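Local coordinates for glycoside Hydrolase (PDB 5T99), which probably hydrolyses beta-galactosidic linkages as a family 2 glycoside hydrolase in an agarose-degrading pathway of a human gut bacterium, at residues A[160-164]-A[557-561]. Numbering follows the deposited sequence.
Sequences SRWYP and DYLGE. With GIF (D-galacto-isofagomine), chain C.
Y163 and L559 carry the apolar part of this contact, their side chains running side by side with the CB atoms 3.3 Å apart. L559 CD1 lies over one face of the Y163 ring, offset toward its rim, in a CH-pi contact 4.0 Å from the ring centroid. Y163 sets CG anti to its backbone N (chi1 176°), which lays the ring along the leucine; a tyrosine suits the place because its flat face packs on the methyl while OH reaches D62. Nearby, W162 CB approaches the Y558 ring obliquely.

One backbone hydrogen bond joins the loops, from Y163 N to L559 O (3.0 Å). The loop of 160-164 belongs to the family 2 sugar-binding domain, whereas 557-561 follows strand 549-552 of the TIM-type barrel, and the two meet beside the galacto-isofagomine site. Within 160-164, S160 OG donates to W162 O (2.6 Å) and sits over the indole face; H315 stacks on W162 and meets Y558 edge-to-face.

R161 turns to the inhibitor: NH1 donates to O2 of galacto-isofagomine (3.0 Å) and NH2 to its O1 (3.0 Å), a fork that suits the guanidinium, whose two terminal nitrogens can each donate to a separate hydroxyl, while NE is salt-bridged to D373. A leucine here would probably leave D373 without its cationic mate and both ligand hydroxyls without these donors.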
ATOM      1  N   SER A 160       9.271  15.617  -4.153  1.00 26.20           N
ATOM      2  CA  SER A 160       8.542  14.691  -3.281  1.00 25.00           C
ATOM      3  C   SER A 160       8.892  14.915  -1.812  1.00 23.39           C
ATOM      4  O   SER A 160      10.055  15.051  -1.484  1.00 23.31           O
ATOM      5  CB  SER A 160       8.860  13.250  -3.669  1.00 24.32           C
ATOM      6  OG  SER A 160       8.026  12.363  -2.959  1.00 24.36           O
ATOM      7  N   ARG A 161       7.888  14.934  -0.939  1.00 23.07           N
ATOM      8  CA  ARG A 161       8.106  15.048   0.513  1.00 22.90           C
ATOM      9  C   ARG A 161       8.423  13.702   1.176  1.00 23.27           C
ATOM     10  O   ARG A 161       8.778  13.661   2.342  1.00 23.40           O
ATOM     11  CB  ARG A 161       6.884  15.655   1.205  1.00 22.65           C
ATOM     12  CG  ARG A 161       6.459  16.996   0.641  1.00 22.53           C
ATOM     13  CD  ARG A 161       5.357  17.639   1.462  1.00 22.57           C
ATOM     14  NE  ARG A 161       4.122  16.841   1.499  1.00 22.34           N
ATOM     15  CZ  ARG A 161       3.748  16.021   2.487  1.00 22.22           C
ATOM     16  NH1 ARG A 161       2.598  15.367   2.389  1.00 23.79           N
ATOM     17  NH2 ARG A 161       4.489  15.835   3.572  1.00 21.21           N
ATOM     18  N   TRP A 162       8.273  12.605   0.438  1.00 23.69           N
ATOM     19  CA  TRP A 162       8.606  11.262   0.927  1.00 22.74           C
ATOM     20  C   TRP A 162       9.414  10.565  -0.150  1.00 22.10           C
ATOM     21  O   TRP A 162       9.538  11.083  -1.254  1.00 22.38           O
ATOM     22  CB  TRP A 162       7.327  10.465   1.228  1.00 22.70           C
ATOM     23  CG  TRP A 162       6.421  10.311   0.038  1.00 22.58           C
ATOM     24  CD1 TRP A 162       6.407   9.286  -0.856  1.00 22.88           C
ATOM     25  CD2 TRP A 162       5.423  11.234  -0.396  1.00 22.47           C
ATOM     26  NE1 TRP A 162       5.450   9.501  -1.816  1.00 22.81           N
ATOM     27  CE2 TRP A 162       4.828  10.692  -1.556  1.00 22.61           C
ATOM     28  CE3 TRP A 162       4.953  12.453   0.098  1.00 22.75           C
ATOM     29  CZ2 TRP A 162       3.790  11.331  -2.237  1.00 22.83           C
ATOM     30  CZ3 TRP A 162       3.917  13.093  -0.581  1.00 23.15           C
ATOM     31  CH2 TRP A 162       3.349  12.524  -1.738  1.00 22.85           C
ATOM     32  N   TYR A 163       9.946   9.390   0.167  1.00 21.53           N
ATOM     33  CA  TYR A 163      10.732   8.610  -0.792  1.00 21.16           C
ATOM     34  C   TYR A 163       9.846   8.155  -1.957  1.00 20.97           C
ATOM     35  O   TYR A 163       8.906   7.381  -1.746  1.00 20.47           O
ATOM     36  CB  TYR A 163      11.343   7.385  -0.114  1.00 20.75           C
ATOM     37  CG  TYR A 163      12.102   6.473  -1.036  1.00 20.45           C
ATOM     38  CD1 TYR A 163      13.398   6.780  -1.408  1.00 21.12           C
ATOM     39  CD2 TYR A 163      11.532   5.302  -1.533  1.00 20.38           C
ATOM     40  CE1 TYR A 163      14.119   5.958  -2.261  1.00 21.00           C
ATOM     41  CE2 TYR A 163      12.245   4.467  -2.389  1.00 20.75           C
ATOM     42  CZ  TYR A 163      13.548   4.806  -2.741  1.00 20.80           C
ATOM     43  OH  TYR A 163      14.305   4.024  -3.574  1.00 20.66           O
ATOM     44  N   PRO A 164      10.142   8.630  -3.177  1.00 20.43           N
ATOM     45  CA  PRO A 164       9.360   8.231  -4.349  1.00 20.30           C
ATOM     46  C   PRO A 164       9.868   6.994  -5.079  1.00 19.69           C
ATOM     47  O   PRO A 164       9.099   6.372  -5.830  1.00 19.01           O
ATOM     48  CB  PRO A 164       9.497   9.436  -5.271  1.00 20.56           C
ATOM     49  CG  PRO A 164      10.857   9.968  -4.971  1.00 20.70           C
ATOM     50  CD  PRO A 164      11.166   9.627  -3.532  1.00 20.47           C
ATOM     51  N   ASP A 557       6.298   2.058   8.885  1.00 19.76           N
ATOM     52  CA  ASP A 557       7.282   3.093   8.579  1.00 19.67           C
ATOM     53  C   ASP A 557       7.551   3.079   7.077  1.00 19.67           C
ATOM     54  O   ASP A 557       7.324   2.070   6.385  1.00 19.71           O
ATOM     55  CB  ASP A 557       8.604   2.914   9.354  1.00 19.07           C
ATOM     56  CG  ASP A 557       8.532   3.430  10.775  1.00 18.71           C
ATOM     57  OD1 ASP A 557       7.927   4.502  10.999  1.00 17.74           O
ATOM     58  OD2 ASP A 557       9.105   2.771  11.674  1.00 18.70           O
ATOM     59  N   TYR A 558       8.043   4.213   6.598  1.00 20.25           N
ATOM     60  CA  TYR A 558       8.328   4.431   5.176  1.00 20.74           C
ATOM     61  C   TYR A 558       9.626   5.218   5.036  1.00 21.47           C
ATOM     62  O   TYR A 558      10.070   5.860   5.973  1.00 20.80           O
ATOM     63  CB  TYR A 558       7.171   5.204   4.522  1.00 19.70           C
ATOM     64  CG  TYR A 558       6.862   6.515   5.210  1.00 19.47           C
ATOM     65  CD1 TYR A 558       7.483   7.701   4.814  1.00 19.66           C
ATOM     66  CD2 TYR A 558       5.967   6.574   6.266  1.00 19.23           C
ATOM     67  CE1 TYR A 558       7.203   8.906   5.440  1.00 19.32           C
ATOM     68  CE2 TYR A 558       5.690   7.776   6.903  1.00 19.49           C
ATOM     69  CZ  TYR A 558       6.304   8.937   6.483  1.00 19.24           C
ATOM     70  OH  TYR A 558       6.027  10.123   7.121  1.00 20.23           O
ATOM     71  N   LEU A 559      10.199   5.174   3.845  1.00 23.93           N
ATOM     72  CA  LEU A 559      11.436   5.872   3.530  1.00 26.16           C
ATOM     73  C   LEU A 559      11.169   7.351   3.285  1.00 29.24           C
ATOM     74  O   LEU A 559      10.153   7.702   2.696  1.00 28.02           O
ATOM     75  CB  LEU A 559      12.083   5.234   2.299  1.00 25.68           C
ATOM     76  CG  LEU A 559      12.647   3.819   2.499  1.00 25.55           C
ATOM     77  CD1 LEU A 559      12.796   3.102   1.169  1.00 25.89           C
ATOM     78  CD2 LEU A 559      13.989   3.859   3.217  1.00 25.16           C
ATOM     79  N   GLY A 560      12.092   8.205   3.738  1.00 34.82           N
ATOM     80  CA  GLY A 560      11.936   9.675   3.703  1.00 39.75           C
ATOM     81  C   GLY A 560      12.704  10.357   2.576  1.00 46.55           C
ATOM     82  O   GLY A 560      13.672   9.788   2.039  1.00 48.72           O
ATOM     83  N   GLU A 561      12.263  11.575   2.227  1.00 52.41           N
ATOM     84  CA  GLU A 561      12.926  12.465   1.241  1.00 55.35           C
ATOM     85  C   GLU A 561      13.109  11.868  -0.166  1.00 54.60           C
ATOM     86  O   GLU A 561      14.030  11.083  -0.425  1.00 52.16           O
ATOM     87  CB  GLU A 561      14.277  12.978   1.780  1.00 60.60           C
ATOM     88  CG  GLU A 561      14.305  13.345   3.264  1.00 63.78           C
ATOM     89  CD  GLU A 561      13.183  14.287   3.690  1.00 65.78           C
ATOM     90  OE1 GLU A 561      12.699  14.148   4.836  1.00 67.92           O
ATOM     91  OE2 GLU A 561      12.785  15.161   2.889  1.00 66.12           O
TER
HETATM   92  C   GIF C 901       1.006  14.647   5.743  1.00 18.07           C
HETATM   93  N   GIF C 901       0.635  15.026   7.098  1.00 18.35           N
HETATM   94  O   GIF C 901       3.291  14.097  10.484  1.00 18.41           O
HETATM   95  C1  GIF C 901       1.918  13.436   5.773  1.00 17.93           C
HETATM   96  O1  GIF C 901       3.910  14.677   6.293  1.00 18.58           O
HETATM   97  C2  GIF C 901       3.068  13.624   6.759  1.00 18.30           C
HETATM   98  O2  GIF C 901       2.445  13.216   4.466  1.00 16.65           O
HETATM   99  C3  GIF C 901       2.561  13.952   8.160  1.00 18.41           C
HETATM  100  C4  GIF C 901       1.651  15.175   8.126  1.00 18.45           C
HETATM  101  C5  GIF C 901       3.728  14.187   9.121  1.00 18.53           C